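Long-range contact in NADH oxidoreductase (Mesorhizobium loti, PDB 3PI7), which probably binds NADPH and acts as an oxidoreductase on NAD(P)H, with a GroES-like domain joined to a Rossmann-fold nucleotide-binding domain: residues A[159-164]-A[235-239]. Sequence-based numbering, arbitrary orientation.
Sequences IVKQEG and RIFLD
I236 sits at the apolar centre, where strand 236-239 of the parallel Rossmann-fold sheet is covered by the last turn of helix 148-163; there residues 159-163 run nearly antiparallel to the strand (170°). The two branches of I236 divide the work: CG2 meets V160 CG2 at 3.9 Å, while CD1, at the end of the longer arm, reaches I159 CG2 at 3.8 Å. V160 CG2 also touches L238 CD1, and the side chains of I159 and I236 also touch strand 258-261. Outward, E163 joins the apolar patch to the charged edge. Its CB lies 3.7 Å from I236 CG1, and with CG anti to the backbone N (chi1 -166°) and a bend at chi2 the carboxylate swings out to R235. There R235 NE meets E163 OE2 on its anti side, somewhat out of the carboxylate plane, in an almost straight salt bridge of 2.9 Å (172°), the two flat groups being turned steeply against each other. R235 NH2 makes a more bent 3.1 Å bond to E163 O from above the carbonyl plane, and NH1 pairs with E165. A leucine in place of R235 would probably leave E163 and E165 without their positive mate and the carbonyl of E163 without this donor. The example illustrates how an apolar helix-on-sheet interface can be finished at its edge: one side-on guanidinium grips carboxylate and backbone carbonyl, fastening the helix's C-terminal end to the residue just before the strand.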
# COMPACT_ATOMS: atom_id res chain seq x y z
N ILE A 159 -3.51 -15.58 -5.00
CA ILE A 159 -3.90 -14.15 -4.98
C ILE A 159 -4.30 -13.74 -6.40
O ILE A 159 -5.33 -13.10 -6.60
CB ILE A 159 -2.77 -13.25 -4.45
CG1 ILE A 159 -2.42 -13.61 -2.99
CG2 ILE A 159 -3.15 -11.76 -4.59
CD1 ILE A 159 -1.03 -13.04 -2.52
N VAL A 160 -3.47 -14.12 -7.39
CA VAL A 160 -3.76 -13.82 -8.80
C VAL A 160 -5.12 -14.43 -9.19
O VAL A 160 -5.94 -13.76 -9.82
CB VAL A 160 -2.62 -14.34 -9.71
CG1 VAL A 160 -2.97 -14.15 -11.19
CG2 VAL A 160 -1.31 -13.63 -9.38
N LYS A 161 -5.33 -15.70 -8.86
CA LYS A 161 -6.59 -16.38 -9.20
C LYS A 161 -7.80 -15.74 -8.56
O LYS A 161 -8.82 -15.60 -9.23
CB LYS A 161 -6.55 -17.84 -8.74
CG LYS A 161 -5.72 -18.74 -9.63
CD LYS A 161 -5.95 -20.20 -9.22
CE LYS A 161 -7.26 -20.76 -9.76
N GLN A 162 -7.70 -15.38 -7.27
CA GLN A 162 -8.80 -14.76 -6.55
C GLN A 162 -9.13 -13.38 -7.11
O GLN A 162 -10.28 -12.95 -7.06
CB GLN A 162 -8.51 -14.68 -5.04
CG GLN A 162 -8.53 -16.06 -4.34
CD GLN A 162 -9.70 -16.93 -4.74
OE1 GLN A 162 -10.87 -16.60 -4.49
NE2 GLN A 162 -9.42 -18.05 -5.41
N GLU A 163 -8.13 -12.68 -7.66
CA GLU A 163 -8.38 -11.37 -8.26
C GLU A 163 -9.16 -11.57 -9.57
O GLU A 163 -10.00 -10.73 -9.90
CB GLU A 163 -7.05 -10.63 -8.46
CG GLU A 163 -7.20 -9.15 -8.76
CD GLU A 163 -7.96 -8.30 -7.75
OE1 GLU A 163 -7.69 -8.41 -6.53
OE2 GLU A 163 -8.81 -7.50 -8.20
N GLY A 164 -8.90 -12.68 -10.28
CA GLY A 164 -9.66 -13.05 -11.47
C GLY A 164 -9.23 -12.49 -12.81
O GLY A 164 -9.71 -12.96 -13.85
N ARG A 235 -4.05 -6.63 -12.64
CA ARG A 235 -4.30 -5.97 -11.36
C ARG A 235 -3.30 -6.42 -10.31
O ARG A 235 -3.02 -5.66 -9.40
CB ARG A 235 -5.74 -6.19 -10.90
CG ARG A 235 -6.70 -5.19 -11.61
CD ARG A 235 -8.08 -5.13 -10.98
NE ARG A 235 -8.76 -6.43 -10.88
CZ ARG A 235 -9.38 -7.04 -11.88
NH1 ARG A 235 -9.41 -6.50 -13.10
NH2 ARG A 235 -9.98 -8.21 -11.68
N ILE A 236 -2.72 -7.62 -10.45
CA ILE A 236 -1.78 -8.07 -9.44
C ILE A 236 -0.40 -7.89 -9.91
O ILE A 236 -0.07 -8.34 -11.00
CB ILE A 236 -2.01 -9.55 -9.01
CG1 ILE A 236 -3.45 -9.74 -8.49
CG2 ILE A 236 -0.96 -10.03 -7.99
CD1 ILE A 236 -3.78 -8.94 -7.12
N PHE A 237 0.44 -7.28 -9.06
CA PHE A 237 1.86 -7.14 -9.36
C PHE A 237 2.63 -7.76 -8.21
O PHE A 237 2.59 -7.24 -7.09
CB PHE A 237 2.19 -5.64 -9.56
CG PHE A 237 3.65 -5.25 -9.58
CD1 PHE A 237 4.63 -6.12 -10.09
CD2 PHE A 237 4.06 -4.01 -9.10
CE1 PHE A 237 5.97 -5.76 -10.08
CE2 PHE A 237 5.41 -3.63 -9.15
CZ PHE A 237 6.35 -4.49 -9.67
N LEU A 238 3.33 -8.87 -8.49
CA LEU A 238 4.15 -9.59 -7.51
C LEU A 238 5.55 -9.08 -7.69
O LEU A 238 6.16 -9.29 -8.74
CB LEU A 238 4.03 -11.13 -7.68
CG LEU A 238 2.60 -11.69 -7.67
CD1 LEU A 238 2.61 -13.22 -7.90
CD2 LEU A 238 1.92 -11.38 -6.35
N ASP A 239 6.04 -8.35 -6.69
CA ASP A 239 7.32 -7.68 -6.84
C ASP A 239 8.41 -8.18 -5.90
O ASP A 239 8.30 -8.02 -4.68
CB ASP A 239 7.07 -6.19 -6.60
CG ASP A 239 8.30 -5.30 -6.69
OD1 ASP A 239 9.23 -5.63 -7.47
OD2 ASP A 239 8.31 -4.25 -6.02